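Lin2004 protein (Listeria innocua, PDB 2HUJ) is of unknown function but folds as a four-helix bundle and belongs to a bacterial family of uncharacterised proteins. Local coordinates at residues M20-R25 with D131-K136; W77-R82 with L86-L91; K57-E62 with M100-A105. One frame throughout, in Å; residues are numbered along the deposited sequence.

How the interactions relate
The three contacts join the four helices of the bundle two by two. Interaction 1 brings together the first and last helices, 16-45 and 112-137, whereas interactions 2 and 3 both pair helix 52-81 with helix 88-104, the former beside their connecting turn and the latter toward the far end. Interactions 1 and 2 have centres 14 Å apart and form one continuous patch through W77, whose CD2 is packed by L22 CD2 at 3.5 Å and whose CZ2 meets F132 CD1 at 3.8 Å. Interaction 3 lies across the chain's centre, its own centre about 25 Å from each of the others, and touches neither.

Interaction 1 (M20-R25 with D131-K136); sequences MELLIR and DFLKRK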
loop_
_atom_site.group_PDB
_atom_site.type_symbol
_atom_site.label_atom_id
_atom_site.label_comp_id
_atom_site.label_asym_id
_atom_site.label_seq_id
_atom_site.Cartn_x
_atom_site.Cartn_y
_atom_site.Cartn_z
HETATM N N MSE A 20 10.737 -10.331 9.769
HETATM C CA MSE A 20 10.723 -9.018 10.434
HETATM C C MSE A 20 10.794 -7.919 9.383
HETATM O O MSE A 20 10.053 -6.953 9.439
HETATM C CB MSE A 20 11.890 -8.898 11.416
HETATM C CG MSE A 20 11.695 -9.656 12.734
HETATM SE SE MSE A 20 10.029 -9.146 13.665
HETATM C CE MSE A 20 10.089 -7.192 13.456
ATOM N N GLU A 21 11.702 -8.074 8.428
ATOM C CA GLU A 21 11.842 -7.094 7.368
ATOM C C GLU A 21 10.566 -6.971 6.553
ATOM O O GLU A 21 10.136 -5.852 6.245
ATOM C CB GLU A 21 13.057 -7.402 6.498
ATOM C CG GLU A 21 13.340 -6.290 5.464
ATOM C CD GLU A 21 13.694 -4.972 6.117
ATOM O OE1 GLU A 21 14.527 -5.005 7.040
ATOM O OE2 GLU A 21 13.155 -3.913 5.717
ATOM N N LEU A 22 9.933 -8.110 6.224
ATOM C CA LEU A 22 8.647 -8.068 5.546
ATOM C C LEU A 22 7.568 -7.322 6.353
ATOM O O LEU A 22 6.868 -6.490 5.801
ATOM C CB LEU A 22 8.162 -9.494 5.207
ATOM C CG LEU A 22 6.822 -9.585 4.468
ATOM C CD1 LEU A 22 6.807 -8.777 3.174
ATOM C CD2 LEU A 22 6.513 -11.051 4.216
ATOM N N LEU A 23 7.471 -7.596 7.650
ATOM C CA LEU A 23 6.535 -6.899 8.530
ATOM C C LEU A 23 6.725 -5.391 8.476
ATOM O O LEU A 23 5.768 -4.634 8.275
ATOM C CB LEU A 23 6.678 -7.402 9.961
ATOM C CG LEU A 23 5.736 -6.816 11.026
ATOM C CD1 LEU A 23 4.299 -6.863 10.597
ATOM C CD2 LEU A 23 5.923 -7.524 12.348
ATOM N N ILE A 24 7.977 -4.957 8.623
ATOM C CA ILE A 24 8.318 -3.528 8.533
ATOM C C ILE A 24 7.883 -2.922 7.178
ATOM O O ILE A 24 7.251 -1.868 7.135
ATOM C CB ILE A 24 9.822 -3.313 8.790
ATOM C CG1 ILE A 24 10.152 -3.650 10.254
ATOM C CG2 ILE A 24 10.229 -1.868 8.485
ATOM C CD1 ILE A 24 11.614 -3.650 10.568
ATOM N N ARG A 25 8.167 -3.614 6.076
ATOM C CA ARG A 25 7.786 -3.125 4.774
ATOM C C ARG A 25 6.271 -3.136 4.543
ATOM O O ARG A 25 5.734 -2.281 3.846
ATOM C CB ARG A 25 8.511 -3.912 3.691
ATOM C CG ARG A 25 9.980 -3.704 3.765
ATOM C CD ARG A 25 10.699 -4.452 2.736
ATOM N NE ARG A 25 12.116 -4.131 2.827
ATOM C CZ ARG A 25 13.033 -4.471 1.922
ATOM N NH1 ARG A 25 12.711 -5.095 0.791
ATOM N NH2 ARG A 25 14.298 -4.147 2.148
ATOM N N ASP A 131 -0.942 -8.753 10.424
ATOM C CA ASP A 131 -1.452 -9.453 11.599
ATOM C C ASP A 131 -0.906 -10.888 11.654
ATOM O O ASP A 131 -0.556 -11.395 12.722
ATOM C CB ASP A 131 -2.985 -9.427 11.601
ATOM C CG ASP A 131 -3.558 -8.040 11.866
ATOM O OD1 ASP A 131 -2.806 -7.117 12.250
ATOM O OD2 ASP A 131 -4.787 -7.857 11.664
ATOM N N PHE A 132 -0.810 -11.530 10.501
ATOM C CA PHE A 132 -0.274 -12.893 10.403
ATOM C C PHE A 132 1.176 -12.942 10.871
ATOM O O PHE A 132 1.588 -13.816 11.643
ATOM C CB PHE A 132 -0.357 -13.361 8.953
ATOM C CG PHE A 132 0.255 -14.723 8.700
ATOM C CD1 PHE A 132 1.604 -14.855 8.409
ATOM C CD2 PHE A 132 -0.534 -15.868 8.731
ATOM C CE1 PHE A 132 2.164 -16.103 8.179
ATOM C CE2 PHE A 132 0.018 -17.118 8.490
ATOM C CZ PHE A 132 1.360 -17.238 8.226
ATOM N N LEU A 133 1.961 -12.001 10.377
ATOM C CA LEU A 133 3.391 -11.878 10.717
ATOM C C LEU A 133 3.640 -11.495 12.169
ATOM O O LEU A 133 4.556 -12.051 12.830
ATOM C CB LEU A 133 4.028 -10.868 9.761
ATOM C CG LEU A 133 4.163 -11.325 8.309
ATOM C CD1 LEU A 133 4.736 -10.177 7.488
ATOM C CD2 LEU A 133 5.041 -12.577 8.179
ATOM N N LYS A 134 2.824 -10.589 12.702
ATOM C CA LYS A 134 2.936 -10.256 14.138
ATOM C C LYS A 134 2.649 -11.483 15.004
ATOM O O LYS A 134 3.343 -11.722 16.008
ATOM C CB LYS A 134 2.008 -9.103 14.517
ATOM C CG LYS A 134 2.537 -7.757 14.083
ATOM C CD LYS A 134 1.703 -6.591 14.612
ATOM C CE LYS A 134 2.472 -5.262 14.482
ATOM N NZ LYS A 134 1.584 -4.072 14.243
ATOM N N ARG A 135 1.653 -12.273 14.620
ATOM C CA ARG A 135 1.346 -13.520 15.328
ATOM C C ARG A 135 2.504 -14.502 15.272
ATOM O O ARG A 135 2.854 -15.105 16.295
ATOM C CB ARG A 135 0.093 -14.197 14.783
ATOM C CG ARG A 135 -1.187 -13.742 15.453
ATOM C CD ARG A 135 -2.440 -14.556 15.045
ATOM N NE ARG A 135 -2.144 -15.842 14.391
ATOM C CZ ARG A 135 -2.222 -16.079 13.072
ATOM N NH1 ARG A 135 -2.589 -15.124 12.208
ATOM N NH2 ARG A 135 -1.924 -17.291 12.605
ATOM N N LYS A 136 3.086 -14.668 14.087
ATOM C CA LYS A 136 4.244 -15.543 13.901
ATOM C C LYS A 136 5.442 -15.038 14.703
ATOM O O LYS A 136 6.189 -15.834 15.269
ATOM C CB LYS A 136 4.607 -15.676 12.412
ATOM C CG LYS A 136 3.858 -16.778 11.681
#
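L133 of helix 112-137 reaches across to L22 and L23 of helix 16-45. Its CB lies 4.1 Å from L23 CD1, where the two leucine side chains slide past each other in opposite directions. CG stands anti to the carbonyl carbon (chi1 -70°), and chi2 near 177° extends the chain so that CD1 is driven furthest toward the neighbouring helix. There CD1 packs 3.7 Å from L22 CG and also nears L22 CD2, crossing that side chain at about a right angle; it also comes close to the backbone, 3.8 Å from L23 N. The other branch, CD2, turns to W77 of helix 52-81. L23 extends the contact outward: its CD2 rests on K134 CG at 3.8 Å, with CD1 only slightly farther from the same methylene. The lysine chain bends only near its end, and NZ makes a long, weak ion pair with E27, also of helix 16-45. The axes of the two segments approach to 9.7 Å and run roughly antiparallel, at 145°. No hydrogen bond joins them, so direct cohesion here comes from branched aliphatic carbons packing together, with the CG methylene of the exposed K134 bordering the buried leucines on the solvent side.

Interaction 2 (W77-R82 with L86-L91); sequences WVNTER and LGELQL
V78 supplies the apolar centre of this contact, with L86, G87 and L91 packed about it. Its chi1 of 83° puts CG1 between the backbone N and the carbonyl carbon, an uncommon choice for valine in a helix, and both methyls thereby press on residues 86-91. CG2 lies 3.4 Å from L86 O and also meets G87 CA and the L86 side chain; CG1 approaches the peptide between G87 and E88, while L91 CD1 closes on CB. Beside V78, L86 CD2 touches W77 CZ3 at 4.1 Å, the two side chains crossing at about a right angle. L86 and W77 both also touch V129 of helix 112-137.

The direct polar link is N79 ND2 to E88 OE1, 3.2 Å long and nearly straight at 165°. E88 OE1 lies in the plane of the N79 amide, but the N-H reaches it on the anti side, 33° out of the carboxylate plane. E88 OE2 has the stronger partner, a salt bridge to R92. Within 86-91, G87, the N-cap of helix 88-104, bonds through its N to Q90 OE1 at 2.8 Å, the backbone-to-side-chain half of a capping box.

Two waters complete the seam. One accepts from E88 N at 2.9 Å and donates to N79 OD1 at 2.8 Å, so both ends of the N79 amide are engaged, which supports its modelled orientation. The other lies within hydrogen-bonding distance of both V78 O and L86 O, where it can link the two backbones.

R82, with positive phi, ends the preceding helical course, and the chain reverses within a few residues: an antiparallel helical hairpin, the connection typical of an up-and-down four-helix bundle.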
loop_
_atom_site.group_PDB
_atom_site.type_symbol
_atom_site.label_atom_id
_atom_site.label_comp_id
_atom_site.label_asym_id
_atom_site.label_seq_id
_atom_site.Cartn_x
_atom_site.Cartn_y
_atom_site.Cartn_z
ATOM N N TRP A 77 8.020 -14.814 -0.092
ATOM C CA TRP A 77 7.327 -15.274 1.110
ATOM C C TRP A 77 6.015 -15.967 0.775
ATOM O O TRP A 77 5.756 -17.064 1.261
ATOM C CB TRP A 77 7.075 -14.110 2.067
ATOM C CG TRP A 77 6.129 -14.393 3.192
ATOM C CD1 TRP A 77 6.404 -15.076 4.331
ATOM C CD2 TRP A 77 4.768 -13.945 3.315
ATOM N NE1 TRP A 77 5.291 -15.115 5.133
ATOM C CE2 TRP A 77 4.283 -14.415 4.538
ATOM C CE3 TRP A 77 3.923 -13.188 2.509
ATOM C CZ2 TRP A 77 2.986 -14.150 4.977
ATOM C CZ3 TRP A 77 2.651 -12.940 2.945
ATOM C CH2 TRP A 77 2.191 -13.425 4.164
ATOM N N VAL A 78 5.198 -15.366 -0.082
ATOM C CA VAL A 78 3.846 -15.905 -0.274
ATOM C C VAL A 78 3.921 -17.260 -0.969
ATOM O O VAL A 78 3.074 -18.136 -0.716
ATOM C CB VAL A 78 2.877 -14.915 -1.013
ATOM C CG1 VAL A 78 3.059 -14.995 -2.494
ATOM C CG2 VAL A 78 1.427 -15.186 -0.603
ATOM N N ASN A 79 4.942 -17.453 -1.807
ATOM C CA ASN A 79 5.061 -18.671 -2.581
ATOM C C ASN A 79 5.804 -19.765 -1.800
ATOM O O ASN A 79 5.660 -20.945 -2.107
ATOM C CB ASN A 79 5.709 -18.397 -3.952
ATOM C CG ASN A 79 4.814 -17.583 -4.882
ATOM O OD1 ASN A 79 3.590 -17.737 -4.894
ATOM N ND2 ASN A 79 5.415 -16.698 -5.661
ATOM N N THR A 80 6.566 -19.401 -0.772
ATOM C CA THR A 80 7.220 -20.412 0.045
ATOM C C THR A 80 6.419 -20.737 1.296
ATOM O O THR A 80 6.262 -21.910 1.632
ATOM C CB THR A 80 8.638 -20.025 0.433
ATOM O OG1 THR A 80 8.598 -18.874 1.278
ATOM C CG2 THR A 80 9.483 -19.718 -0.807
ATOM N N GLU A 81 5.902 -19.740 1.996
ATOM C CA GLU A 81 5.189 -20.005 3.251
ATOM C C GLU A 81 3.742 -20.418 3.033
ATOM O O GLU A 81 3.141 -21.042 3.906
ATOM C CB GLU A 81 5.240 -18.798 4.185
ATOM C CG GLU A 81 6.653 -18.366 4.565
ATOM C CD GLU A 81 7.480 -19.471 5.221
ATOM O OE1 GLU A 81 6.899 -20.274 5.988
ATOM O OE2 GLU A 81 8.711 -19.521 4.968
ATOM N N ARG A 82 3.184 -20.058 1.879
ATOM C CA ARG A 82 1.809 -20.367 1.508
ATOM C C ARG A 82 0.844 -20.009 2.619
ATOM O O ARG A 82 0.128 -20.875 3.129
ATOM C CB ARG A 82 1.679 -21.846 1.141
ATOM C CG ARG A 82 2.557 -22.286 -0.023
ATOM C CD ARG A 82 2.021 -21.806 -1.364
ATOM N N LEU A 86 -4.031 -16.726 0.447
ATOM C CA LEU A 86 -3.296 -15.569 -0.085
ATOM C C LEU A 86 -2.231 -15.993 -1.065
ATOM O O LEU A 86 -1.466 -16.935 -0.792
ATOM C CB LEU A 86 -2.629 -14.784 1.020
ATOM C CG LEU A 86 -1.937 -13.472 0.656
ATOM C CD1 LEU A 86 -2.891 -12.421 0.129
ATOM C CD2 LEU A 86 -1.267 -12.960 1.908
ATOM N N GLY A 87 -2.225 -15.311 -2.208
ATOM C CA GLY A 87 -1.240 -15.560 -3.247
ATOM C C GLY A 87 -0.671 -14.315 -3.899
ATOM O O GLY A 87 -0.918 -13.178 -3.495
ATOM N N GLU A 88 0.091 -14.552 -4.964
ATOM C CA GLU A 88 0.863 -13.513 -5.616
ATOM C C GLU A 88 0.008 -12.403 -6.240
ATOM O O GLU A 88 0.298 -11.234 -6.072
ATOM C CB GLU A 88 1.721 -14.158 -6.715
ATOM C CG GLU A 88 2.536 -13.205 -7.446
ATOM C CD GLU A 88 3.689 -13.814 -8.248
ATOM O OE1 GLU A 88 4.109 -14.971 -8.002
ATOM O OE2 GLU A 88 4.142 -13.093 -9.147
ATOM N N LEU A 89 -1.010 -12.787 -7.003
ATOM C CA LEU A 89 -1.839 -11.807 -7.711
ATOM C C LEU A 89 -2.507 -10.870 -6.714
ATOM O O LEU A 89 -2.534 -9.681 -6.914
ATOM C CB LEU A 89 -2.861 -12.463 -8.625
ATOM C CG LEU A 89 -3.688 -11.461 -9.446
ATOM C CD1 LEU A 89 -2.856 -10.540 -10.345
ATOM C CD2 LEU A 89 -4.731 -12.201 -10.253
ATOM N N GLN A 90 -3.028 -11.410 -5.633
ATOM C CA GLN A 90 -3.680 -10.566 -4.618
ATOM C C GLN A 90 -2.734 -9.501 -4.086
ATOM O O GLN A 90 -3.096 -8.345 -3.897
ATOM C CB GLN A 90 -4.159 -11.466 -3.455
ATOM C CG GLN A 90 -5.460 -12.270 -3.706
ATOM C CD GLN A 90 -5.578 -13.502 -2.829
ATOM O OE1 GLN A 90 -4.832 -14.485 -2.986
ATOM N NE2 GLN A 90 -6.479 -13.448 -1.865
ATOM N N LEU A 91 -1.496 -9.897 -3.819
ATOM C CA LEU A 91 -0.512 -8.959 -3.311
ATOM C C LEU A 91 -0.134 -7.946 -4.366
ATOM O O LEU A 91 0.005 -6.762 -4.054
ATOM C CB LEU A 91 0.728 -9.701 -2.830
ATOM C CG LEU A 91 0.538 -10.553 -1.585
ATOM C CD1 LEU A 91 1.835 -11.241 -1.186
ATOM C CD2 LEU A 91 -0.044 -9.688 -0.462
HETATM O O HOH W 1 0.273 -18.707 -1.415
HETATM O O HOH W 2 0.886 -17.314 -5.533
#

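Interaction 3 (K57-E62 with M100-A105); sequences KPFVDE and MTAVSA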
loop_
_atom_site.group_PDB
_atom_site.type_symbol
_atom_site.label_atom_id
_atom_site.label_comp_id
_atom_site.label_asym_id
_atom_site.label_seq_id
_atom_site.Cartn_x
_atom_site.Cartn_y
_atom_site.Cartn_z
ATOM N N LYS A 57 5.334 13.826 -8.644
ATOM C CA LYS A 57 6.340 12.798 -8.940
ATOM C C LYS A 57 7.029 12.242 -7.679
ATOM O O LYS A 57 7.139 11.028 -7.520
ATOM C CB LYS A 57 7.346 13.290 -9.973
ATOM C CG LYS A 57 8.359 12.243 -10.412
ATOM C CD LYS A 57 9.423 12.869 -11.286
ATOM C CE LYS A 57 10.469 11.843 -11.625
ATOM N NZ LYS A 57 11.328 11.498 -10.470
ATOM N N PRO A 58 7.488 13.112 -6.787
ATOM C CA PRO A 58 8.123 12.615 -5.561
ATOM C C PRO A 58 7.176 11.755 -4.703
ATOM O O PRO A 58 7.594 10.762 -4.122
ATOM C CB PRO A 58 8.506 13.898 -4.831
ATOM C CG PRO A 58 8.648 14.915 -5.966
ATOM C CD PRO A 58 7.548 14.584 -6.881
ATOM N N PHE A 59 5.920 12.163 -4.634
ATOM C CA PHE A 59 4.924 11.408 -3.867
ATOM C C PHE A 59 4.704 10.036 -4.494
ATOM O O PHE A 59 4.695 9.011 -3.803
ATOM C CB PHE A 59 3.617 12.187 -3.773
ATOM C CG PHE A 59 2.606 11.588 -2.819
ATOM C CD1 PHE A 59 2.630 11.913 -1.464
ATOM C CD2 PHE A 59 1.633 10.720 -3.272
ATOM C CE1 PHE A 59 1.694 11.400 -0.584
ATOM C CE2 PHE A 59 0.674 10.189 -2.385
ATOM C CZ PHE A 59 0.708 10.522 -1.040
ATOM N N VAL A 60 4.491 10.013 -5.805
ATOM C CA VAL A 60 4.239 8.770 -6.518
ATOM C C VAL A 60 5.490 7.864 -6.494
ATOM O O VAL A 60 5.385 6.651 -6.292
ATOM C CB VAL A 60 3.733 9.019 -7.942
ATOM C CG1 VAL A 60 3.593 7.703 -8.699
ATOM C CG2 VAL A 60 2.362 9.737 -7.885
ATOM N N ASP A 61 6.668 8.469 -6.671
ATOM C CA ASP A 61 7.919 7.726 -6.547
ATOM C C ASP A 61 8.092 7.051 -5.174
ATOM O O ASP A 61 8.501 5.919 -5.101
ATOM C CB ASP A 61 9.131 8.642 -6.755
ATOM C CG ASP A 61 9.369 9.045 -8.218
ATOM O OD1 ASP A 61 8.763 8.467 -9.144
ATOM O OD2 ASP A 61 10.252 9.926 -8.409
ATOM N N GLU A 62 7.819 7.757 -4.092
ATOM C CA GLU A 62 7.921 7.165 -2.759
ATOM C C GLU A 62 6.904 5.999 -2.612
ATOM O O GLU A 62 7.232 4.936 -2.094
ATOM C CB GLU A 62 7.718 8.256 -1.701
ATOM C CG GLU A 62 7.414 7.796 -0.269
ATOM C CD GLU A 62 8.539 7.032 0.366
ATOM O OE1 GLU A 62 9.674 7.059 -0.185
ATOM O OE2 GLU A 62 8.289 6.385 1.409
HETATM N N MSE A 100 -2.116 3.625 -8.081
HETATM C CA MSE A 100 -3.255 4.311 -8.676
HETATM C C MSE A 100 -3.805 5.424 -7.780
HETATM O O MSE A 100 -4.093 6.542 -8.249
HETATM C CB MSE A 100 -4.396 3.343 -8.962
HETATM C CG MSE A 100 -4.152 2.391 -10.050
HETATM SE SE MSE A 100 -5.774 1.151 -9.933
HETATM C CE MSE A 100 -4.974 -0.099 -9.618
ATOM N N THR A 101 -4.001 5.102 -6.515
ATOM C CA THR A 101 -4.532 6.057 -5.541
ATOM C C THR A 101 -3.520 7.169 -5.205
ATOM O O THR A 101 -3.921 8.304 -4.920
ATOM C CB THR A 101 -5.072 5.373 -4.272
ATOM O OG1 THR A 101 -4.083 4.542 -3.662
ATOM C CG2 THR A 101 -6.341 4.547 -4.601
ATOM N N ALA A 102 -2.232 6.882 -5.311
ATOM C CA ALA A 102 -1.237 7.945 -5.124
ATOM C C ALA A 102 -1.350 9.020 -6.175
ATOM O O ALA A 102 -1.271 10.229 -5.870
ATOM C CB ALA A 102 0.156 7.345 -5.115
ATOM N N VAL A 103 -1.578 8.603 -7.411
ATOM C CA VAL A 103 -1.817 9.571 -8.506
ATOM C C VAL A 103 -3.174 10.284 -8.370
ATOM O O VAL A 103 -3.254 11.499 -8.447
ATOM C CB VAL A 103 -1.715 8.875 -9.854
ATOM C CG1 VAL A 103 -2.035 9.823 -10.965
ATOM C CG2 VAL A 103 -0.336 8.264 -10.019
ATOM N N SER A 104 -4.237 9.520 -8.100
ATOM C CA SER A 104 -5.600 10.078 -7.967
ATOM C C SER A 104 -5.772 11.001 -6.759
ATOM O O SER A 104 -6.642 11.861 -6.775
ATOM C CB SER A 104 -6.612 8.932 -7.871
ATOM O OG SER A 104 -6.643 8.223 -9.095
ATOM N N ALA A 105 -4.945 10.815 -5.719
ATOM C CA ALA A 105 -5.070 11.613 -4.510
ATOM C C ALA A 105 -4.925 13.140 -4.766
ATOM O O ALA A 105 -5.420 13.942 -4.017
ATOM C CB ALA A 105 -4.055 11.187 -3.523
#
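K57 NZ is salt-bridged to D61 OD2 at 2.8 Å, on the syn lone pair of D61 OD2, one turn along helix 52-81, while F59 and V60 of the same turns face A102 and V103 of helix 88-104. This bond stays within its own helix; between the two segments no hydrogen bond forms, and the contact is made by apolar groups, a phenyl ring, two valines and an alanine methyl. V60 CG2, placed anti to the carbonyl carbon, meets V103 CG2 at 3.7 Å, the two valines crossing obliquely. V103 CB points away from helix 52-81, yet its CG2 methyl comes back to the interface, with V60 CG1 a little farther from that methyl than V60 CG2.

The segments run antiparallel at 165° with axes 9.3 Å apart, as expected for neighbouring helices of an up-and-down four-helix bundle. The closest CA atoms are those of V60 and A102, 5.7 Å apart, a near approach that the single methyl of A102 permits. F59, its CG anti to the backbone N (chi1 -171°), swings its ring beside that methyl, bringing CE2 to 4.0 Å from A102 CB. The adjacent ring atom CD2 lies 3.9 Å from A102 O, a buried carbonyl oxygen that has no hydrogen-bonding partner in the model. F59 also packs edge-to-face with F106 and touches Q32 and N36 of helix 16-45.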